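Local coordinates for Phospholipase/Carboxylesterase (PDB 4H0C), which probably hydrolyses carboxylic ester bonds, perhaps including the palmitoyl thioesters of proteins, as a member of the alpha/beta hydrolase superfamily, at residues A[51-56]-A[89-94]; A[185-190]-A[201-206]. All coordinates share one frame; numbering follows the deposited sequence.

Contact 1 of 2, residues A[51-56]-A[89-94]; sequences AIYAPQ and VAEIEA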
ATOM      1  N   ALA A  51      11.616  -6.995  -8.884  1.00 12.50           N
ATOM      2  CA  ALA A  51      10.921  -6.498 -10.065  1.00 12.18           C
ATOM      3  C   ALA A  51       9.927  -5.477  -9.519  1.00 14.14           C
ATOM      4  O   ALA A  51       9.148  -5.794  -8.629  1.00 14.18           O
ATOM      5  CB  ALA A  51      10.211  -7.631 -10.797  1.00 14.34           C
ATOM      6  N   ILE A  52       9.959  -4.258 -10.042  1.00 14.41           N
ATOM      7  CA  ILE A  52       9.109  -3.168  -9.524  1.00 14.52           C
ATOM      8  C   ILE A  52       7.939  -2.943 -10.467  1.00 14.97           C
ATOM      9  O   ILE A  52       8.144  -2.738 -11.671  1.00 17.32           O
ATOM     10  CB  ILE A  52       9.922  -1.862  -9.359  1.00 15.13           C
ATOM     11  CG1 ILE A  52      11.053  -2.050  -8.331  1.00 15.60           C
ATOM     12  CG2 ILE A  52       9.011  -0.666  -9.070  1.00 16.25           C
ATOM     13  CD1 ILE A  52      12.116  -0.965  -8.407  1.00 17.02           C
ATOM     14  N   TYR A  53       6.720  -3.043  -9.928  1.00 12.27           N
ATOM     15  CA  TYR A  53       5.494  -2.696 -10.653  1.00 13.46           C
ATOM     16  C   TYR A  53       4.823  -1.519  -9.970  1.00 14.84           C
ATOM     17  O   TYR A  53       4.569  -1.573  -8.773  1.00 16.54           O
ATOM     18  CB  TYR A  53       4.503  -3.863 -10.588  1.00 14.23           C
ATOM     19  CG  TYR A  53       4.860  -5.021 -11.503  1.00 14.88           C
ATOM     20  CD1 TYR A  53       4.026  -5.368 -12.574  1.00 18.17           C
ATOM     21  CD2 TYR A  53       6.004  -5.784 -11.284  1.00 15.40           C
ATOM     22  CE1 TYR A  53       4.344  -6.428 -13.420  1.00 20.34           C
ATOM     23  CE2 TYR A  53       6.335  -6.835 -12.138  1.00 17.25           C
ATOM     24  CZ  TYR A  53       5.490  -7.147 -13.204  1.00 21.89           C
ATOM     25  OH  TYR A  53       5.779  -8.178 -14.062  1.00 25.68           O
ATOM     26  N   ALA A  54       4.482  -0.479 -10.727  1.00 15.26           N
ATOM     27  CA  ALA A  54       3.790   0.673 -10.166  1.00 14.00           C
ATOM     28  C   ALA A  54       2.609   1.018 -11.081  1.00 15.01           C
ATOM     29  O   ALA A  54       2.815   1.545 -12.177  1.00 15.82           O
ATOM     30  CB  ALA A  54       4.738   1.854 -10.041  1.00 16.08           C
ATOM     31  N   PRO A  55       1.372   0.696 -10.654  1.00 13.82           N
ATOM     32  CA  PRO A  55       0.237   1.056 -11.504  1.00 15.21           C
ATOM     33  C   PRO A  55      -0.015   2.549 -11.421  1.00 15.09           C
ATOM     34  O   PRO A  55       0.218   3.152 -10.367  1.00 17.52           O
ATOM     35  CB  PRO A  55      -0.942   0.273 -10.897  1.00 15.02           C
ATOM     36  CG  PRO A  55      -0.558   0.020  -9.481  1.00 15.56           C
ATOM     37  CD  PRO A  55       0.963  -0.123  -9.493  1.00 15.84           C
ATOM     38  N   GLN A  56      -0.464   3.149 -12.524  1.00 16.06           N
ATOM     39  CA  GLN A  56      -0.766   4.575 -12.541  1.00 17.08           C
ATOM     40  C   GLN A  56      -2.264   4.795 -12.380  1.00 15.17           C
ATOM     41  O   GLN A  56      -3.049   4.239 -13.150  1.00 17.93           O
ATOM     42  CB  GLN A  56      -0.302   5.206 -13.871  1.00 19.35           C
ATOM     43  CG  GLN A  56      -0.796   6.631 -14.075  1.00 18.69           C
ATOM     44  CD  GLN A  56      -0.116   7.625 -13.140  1.00 20.82           C
ATOM     45  OE1 GLN A  56       1.122   7.658 -13.047  1.00 21.06           O
ATOM     46  NE2 GLN A  56      -0.918   8.449 -12.446  1.00 21.73           N
ATOM     47  N   VAL A  89      -0.852  -7.943  -9.040  1.00 13.58           N
ATOM     48  CA  VAL A  89      -0.479  -9.156  -8.271  1.00 13.15           C
ATOM     49  C   VAL A  89      -0.621 -10.421  -9.112  1.00 13.65           C
ATOM     50  O   VAL A  89       0.297 -11.266  -9.138  1.00 14.65           O
ATOM     51  CB  VAL A  89      -1.239  -9.286  -6.930  1.00 13.36           C
ATOM     52  CG1 VAL A  89      -0.956 -10.634  -6.264  1.00 16.10           C
ATOM     53  CG2 VAL A  89      -0.909  -8.094  -6.003  1.00 14.50           C
ATOM     54  N   ALA A  90      -1.748 -10.547  -9.817  1.00 14.34           N
ATOM     55  CA  ALA A  90      -1.968 -11.693 -10.695  1.00 16.21           C
ATOM     56  C   ALA A  90      -0.887 -11.808 -11.769  1.00 16.33           C
ATOM     57  O   ALA A  90      -0.394 -12.905 -12.042  1.00 17.31           O
ATOM     58  CB  ALA A  90      -3.356 -11.623 -11.340  1.00 17.00           C
ATOM     59  N   GLU A  91      -0.517 -10.686 -12.383  1.00 15.98           N
ATOM     60  CA  GLU A  91       0.555 -10.700 -13.407  1.00 20.06           C
ATOM     61  C   GLU A  91       1.885 -11.206 -12.836  1.00 16.72           C
ATOM     62  O   GLU A  91       2.549 -12.070 -13.432  1.00 19.80           O
ATOM     63  CB  GLU A  91       0.729  -9.316 -14.036  1.00 23.18           C
ATOM     64  CG  GLU A  91      -0.402  -8.929 -14.979  1.00 27.04           C
ATOM     65  CD  GLU A  91      -0.141  -7.641 -15.756  1.00 32.02           C
ATOM     66  OE1 GLU A  91      -1.120  -7.049 -16.254  1.00 37.33           O
ATOM     67  OE2 GLU A  91       1.033  -7.215 -15.871  1.00 31.18           O
ATOM     68  N   ILE A  92       2.245 -10.687 -11.663  1.00 15.37           N
ATOM     69  CA  ILE A  92       3.470 -11.092 -10.982  1.00 14.65           C
ATOM     70  C   ILE A  92       3.464 -12.598 -10.712  1.00 15.09           C
ATOM     71  O   ILE A  92       4.449 -13.303 -11.018  1.00 15.85           O
ATOM     72  CB  ILE A  92       3.700 -10.287  -9.692  1.00 13.39           C
ATOM     73  CG1 ILE A  92       3.924  -8.824 -10.058  1.00 14.37           C
ATOM     74  CG2 ILE A  92       4.930 -10.809  -8.936  1.00 13.28           C
ATOM     75  CD1 ILE A  92       3.792  -7.835  -8.906  1.00 14.16           C
ATOM     76  N   GLU A  93       2.356 -13.110 -10.165  1.00 16.26           N
ATOM     77  CA  GLU A  93       2.289 -14.539  -9.900  1.00 14.77           C
ATOM     78  C   GLU A  93       2.369 -15.347 -11.192  1.00 15.87           C
ATOM     79  O   GLU A  93       2.991 -16.401 -11.200  1.00 16.18           O
ATOM     80  CB  GLU A  93       1.038 -14.913  -9.105  1.00 17.65           C
ATOM     81  CG  GLU A  93       1.024 -14.298  -7.705  1.00 16.78           C
ATOM     82  CD  GLU A  93      -0.229 -14.673  -6.931  1.00 27.36           C
ATOM     83  OE1 GLU A  93      -1.175 -13.870  -6.902  1.00 37.74           O
ATOM     84  OE2 GLU A  93      -0.284 -15.777  -6.374  1.00 34.01           O
ATOM     85  N   ALA A  94       1.797 -14.837 -12.284  1.00 15.95           N
ATOM     86  CA  ALA A  94       1.871 -15.548 -13.571  1.00 18.41           C
ATOM     87  C   ALA A  94       3.291 -15.549 -14.165  1.00 16.82           C
ATOM     88  O   ALA A  94       3.611 -16.385 -15.016  1.00 21.42           O
ATOM     89  CB  ALA A  94       0.853 -15.003 -14.576  1.00 19.34           C
TER
HETATM   90  O   HOH W   1       3.757  -8.502 -16.189  1.00 32.66           O
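Tyr53 and Ile92 form the heart of this contact, a worked example of how a helix packs on the sheet of an alpha/beta hydrolase fold. Tyr53 belongs to strand 50-55 and Ile92 to helix 77-94, which lies in the crossover leading on to the parallel strand 102-107. Where the two backbones are closest, the CA atoms of Tyr53 and Ile92 are 8.6 Å apart.

The apolar part is a CH-pi contact. Ile92 lays CG1 over the middle of one face of the phenol, 3.8 Å from the Tyr53 ring centroid and only 12° off the ring normal. CD1 of Ile92 continues back over the inner end of the ring, 3.8 Å from Tyr53 CD2, so the two side chains run past each other in opposite directions. With CG1 of Ile92 beside the backbone N (chi1 -65°) and the chain extended beyond it, this branch is the one carried over the ring. Ile11 and Thr13 of the outermost strand 11-15 also touch the tyrosine, while Ile52 turns to the sheet's other side and meets helix 35-39.

The polar part lies at the ring's edge and is bridged by water. A water in the plane of the ring is 3.0 Å from Tyr53 OH and donates to OE2 of Glu91. Glu91 OE1 has a weak, long ion pair with Lys9 and the like charge of Glu87 close by, two influences that would probably pull its ionisation in opposite senses. Replacing the tyrosine by an alanine here would probably strip Ile92 of the flat surface beneath it and leave the water without its link to the strand. Direct approach of the carboxylate to the ring stops at 4.2 Å, between Glu91 OE2 and Tyr53 CE1, with the two planes 77° apart.

Contact 2 of 2, residues A[185-190]-A[201-206]; sequences SQVVYP and IQLVNN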
ATOM      1  N   SER A 185       4.659  -3.621  12.843  1.00 16.46           N
ATOM      2  CA  SER A 185       5.457  -2.542  13.437  1.00 17.81           C
ATOM      3  C   SER A 185       4.753  -1.220  13.183  1.00 20.96           C
ATOM      4  O   SER A 185       4.607  -0.801  12.032  1.00 23.28           O
ATOM      5  CB  SER A 185       6.848  -2.485  12.814  1.00 22.75           C
ATOM      6  OG  SER A 185       7.587  -3.642  13.107  1.00 30.44           O
ATOM      7  N   GLN A 186       4.308  -0.567  14.254  1.00 21.88           N
ATOM      8  CA  GLN A 186       3.602   0.699  14.152  1.00 21.31           C
ATOM      9  C   GLN A 186       4.502   1.760  14.734  1.00 18.84           C
ATOM     10  O   GLN A 186       5.025   1.606  15.852  1.00 18.78           O
ATOM     11  CB  GLN A 186       2.281   0.656  14.933  1.00 23.36           C
ATOM     12  CG  GLN A 186       1.587   2.009  15.104  1.00 25.14           C
ATOM     13  CD  GLN A 186       0.429   1.987  16.100  1.00 30.26           C
ATOM     14  OE1 GLN A 186       0.289   1.057  16.911  1.00 43.52           O
ATOM     15  NE2 GLN A 186      -0.403   3.013  16.047  1.00 32.81           N
ATOM     16  N   VAL A 187       4.718   2.829  13.975  1.00 17.66           N
ATOM     17  CA  VAL A 187       5.527   3.933  14.485  1.00 18.63           C
ATOM     18  C   VAL A 187       4.806   5.236  14.203  1.00 19.22           C
ATOM     19  O   VAL A 187       4.426   5.506  13.063  1.00 18.39           O
ATOM     20  CB  VAL A 187       6.983   3.997  13.943  1.00 22.05           C
ATOM     21  CG1 VAL A 187       7.712   5.132  14.643  1.00 23.60           C
ATOM     22  CG2 VAL A 187       7.735   2.697  14.180  1.00 22.61           C
ATOM     23  N   VAL A 188       4.609   6.023  15.256  1.00 21.56           N
ATOM     24  CA  VAL A 188       3.953   7.312  15.168  1.00 19.49           C
ATOM     25  C   VAL A 188       5.012   8.369  15.449  1.00 20.47           C
ATOM     26  O   VAL A 188       5.756   8.267  16.434  1.00 25.63           O
ATOM     27  CB  VAL A 188       2.802   7.450  16.198  1.00 23.42           C
ATOM     28  CG1 VAL A 188       2.247   8.876  16.201  1.00 22.69           C
ATOM     29  CG2 VAL A 188       1.683   6.432  15.948  1.00 25.85           C
ATOM     30  N   TYR A 189       5.105   9.356  14.567  1.00 21.81           N
ATOM     31  CA  TYR A 189       6.139  10.381  14.639  1.00 22.53           C
ATOM     32  C   TYR A 189       5.523  11.741  15.017  1.00 26.22           C
ATOM     33  O   TYR A 189       5.037  12.473  14.144  1.00 25.73           O
ATOM     34  CB  TYR A 189       6.854  10.486  13.286  1.00 24.10           C
ATOM     35  CG  TYR A 189       7.596   9.237  12.880  1.00 22.07           C
ATOM     36  CD1 TYR A 189       8.904   9.012  13.312  1.00 25.30           C
ATOM     37  CD2 TYR A 189       6.996   8.281  12.058  1.00 19.38           C
ATOM     38  CE1 TYR A 189       9.592   7.874  12.951  1.00 24.67           C
ATOM     39  CE2 TYR A 189       7.683   7.133  11.685  1.00 20.76           C
ATOM     40  CZ  TYR A 189       8.982   6.946  12.135  1.00 20.30           C
ATOM     41  OH  TYR A 189       9.663   5.813  11.781  1.00 22.64           O
ATOM     42  N   PRO A 190       5.563  12.087  16.318  1.00 22.89           N
ATOM     43  CA  PRO A 190       5.012  13.345  16.799  1.00 25.92           C
ATOM     44  C   PRO A 190       5.649  14.518  16.056  1.00 27.45           C
ATOM     45  O   PRO A 190       6.886  14.582  15.947  1.00 27.68           O
ATOM     46  CB  PRO A 190       5.448  13.374  18.269  1.00 28.76           C
ATOM     47  CG  PRO A 190       5.568  11.941  18.653  1.00 30.16           C
ATOM     48  CD  PRO A 190       6.086  11.251  17.419  1.00 27.66           C
ATOM     49  N   ILE A 201      12.565   5.443   6.293  1.00 19.38           N
ATOM     50  CA  ILE A 201      13.305   4.759   5.230  1.00 17.41           C
ATOM     51  C   ILE A 201      14.317   3.769   5.814  1.00 18.51           C
ATOM     52  O   ILE A 201      14.347   2.605   5.385  1.00 20.07           O
ATOM     53  CB  ILE A 201      14.014   5.754   4.278  1.00 18.63           C
ATOM     54  CG1 ILE A 201      12.977   6.576   3.497  1.00 19.74           C
ATOM     55  CG2 ILE A 201      14.963   5.024   3.314  1.00 19.76           C
ATOM     56  CD1 ILE A 201      12.091   5.758   2.574  1.00 21.95           C
ATOM     57  N   GLN A 202      15.126   4.226   6.778  1.00 22.34           N
ATOM     58  CA  GLN A 202      16.142   3.371   7.409  1.00 23.35           C
ATOM     59  C   GLN A 202      15.479   2.212   8.131  1.00 22.59           C
ATOM     60  O   GLN A 202      15.972   1.076   8.087  1.00 25.26           O
ATOM     61  CB  GLN A 202      16.955   4.112   8.470  1.00 27.77           C
ATOM     62  CG  GLN A 202      17.748   5.328   8.039  1.00 38.40           C
ATOM     63  CD  GLN A 202      18.594   5.869   9.190  1.00 42.01           C
ATOM     64  OE1 GLN A 202      18.367   6.983   9.680  1.00 53.95           O
ATOM     65  NE2 GLN A 202      19.565   5.065   9.644  1.00 47.49           N
ATOM     66  N   LEU A 203      14.397   2.520   8.848  1.00 21.02           N
ATOM     67  CA  LEU A 203      13.723   1.505   9.636  1.00 19.18           C
ATOM     68  C   LEU A 203      13.159   0.420   8.739  1.00 17.51           C
ATOM     69  O   LEU A 203      13.301  -0.771   9.041  1.00 18.80           O
ATOM     70  CB  LEU A 203      12.645   2.108  10.531  1.00 22.11           C
ATOM     71  CG  LEU A 203      12.010   1.136  11.526  1.00 22.37           C
ATOM     72  CD1 LEU A 203      13.051   0.339  12.313  1.00 25.03           C
ATOM     73  CD2 LEU A 203      11.091   1.941  12.436  1.00 27.73           C
ATOM     74  N   VAL A 204      12.547   0.826   7.628  1.00 16.25           N
ATOM     75  CA  VAL A 204      12.002  -0.148   6.684  1.00 16.25           C
ATOM     76  C   VAL A 204      13.143  -0.988   6.088  1.00 15.89           C
ATOM     77  O   VAL A 204      13.018  -2.212   5.924  1.00 17.81           O
ATOM     78  CB  VAL A 204      11.133   0.532   5.607  1.00 17.41           C
ATOM     79  CG1 VAL A 204      10.887  -0.408   4.444  1.00 18.64           C
ATOM     80  CG2 VAL A 204       9.800   0.952   6.229  1.00 16.39           C
ATOM     81  N   ASN A 205      14.260  -0.342   5.773  1.00 17.20           N
ATOM     82  CA  ASN A 205      15.389  -1.073   5.173  1.00 15.94           C
ATOM     83  C   ASN A 205      16.001  -2.111   6.097  1.00 17.78           C
ATOM     84  O   ASN A 205      16.474  -3.143   5.630  1.00 22.33           O
ATOM     85  CB  ASN A 205      16.471  -0.098   4.701  1.00 17.21           C
ATOM     86  CG  ASN A 205      16.075   0.652   3.447  1.00 15.70           C
ATOM     87  OD1 ASN A 205      15.146   0.260   2.727  1.00 17.97           O
ATOM     88  ND2 ASN A 205      16.789   1.733   3.169  1.00 18.84           N
ATOM     89  N   ASN A 206      15.970  -1.834   7.402  1.00 18.54           N
ATOM     90  CA  ASN A 206      16.547  -2.724   8.419  1.00 21.84           C
ATOM     91  C   ASN A 206      15.580  -3.770   8.964  1.00 21.76           C
ATOM     92  O   ASN A 206      15.975  -4.627   9.761  1.00 25.26           O
ATOM     93  CB  ASN A 206      17.127  -1.910   9.573  1.00 23.14           C
ATOM     94  CG  ASN A 206      18.308  -1.071   9.150  1.00 29.02           C
ATOM     95  OD1 ASN A 206      19.193  -1.525   8.420  1.00 33.79           O
ATOM     96  ND2 ASN A 206      18.333   0.162   9.612  1.00 33.27           N
TER
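At Val187 chi1 is -176°, which turns CG1 away from the residue's own nitrogen and leaves CG2 beside it, pointing across to the helix; Leu203, whose CG is likewise swung opposite its N (chi1 -172°), sends its branched end out to meet it. The two side chains arrive tip to tip, one methyl against another, with Val187 CG2 and Leu203 CD2 3.9 Å apart. Behind these methyls the backbones stay well separated: 9.8 Å divides the CA atoms of Val187 and Leu203.

Tyr189, two residues further along the strand, reaches the same leucine methyl at a slant. Its OH is 4.2 Å from Leu203 CD2, a loose van der Waals approach by the hydroxyl end of the ring.

In the alpha/beta hydrolase fold this is the far border of the sheet. Strand 183-190 is the outermost strand at this end, bonded through its backbone to the parallel strand 153-160, and helix 198-206 follows after a short loop to pack against it. Phe155 of strand 153-160 touches both Val187 and Leu203, tying their meeting to the next strand inward, and it also receives Val204. On the other side of the strand Gln186 lies against helix 167-179.

No hydrogen bond joins the two segments, and the buried surface is small, 77 Å² in all. The helix has polar ties of its own: Asn205 uses both ends of its amide, OD1 accepting from Lys46 N and ND2 donating to Val44 O.

Within the strand the valine's other methyl packs on the tyrosine: Val187 CG1 lies 3.3 Å above the plane of the Tyr189 ring, displaced from its centre toward the rim.

From the N terminus the chain lays down the edge strand 11-15 and then strand 23-28 before reaching strand 50-55. There contact 1 opens, and it closes on helix 77-94 after 32 intervening residues. The chain then builds the sheet outward through strands 102-107, 127-131 and 153-160 to the last strand, 183-190, where contact 2 opens and closes across a span of only ten residues on helix 198-206. The two loops therefore stand in series, neither nested nor crossing. Their centres are 25 Å apart on opposite sides of the chain's centre, yet one continuous sheet connects them: contact 1 joins a helix to it near one border, contact 2 joins another at the opposite border.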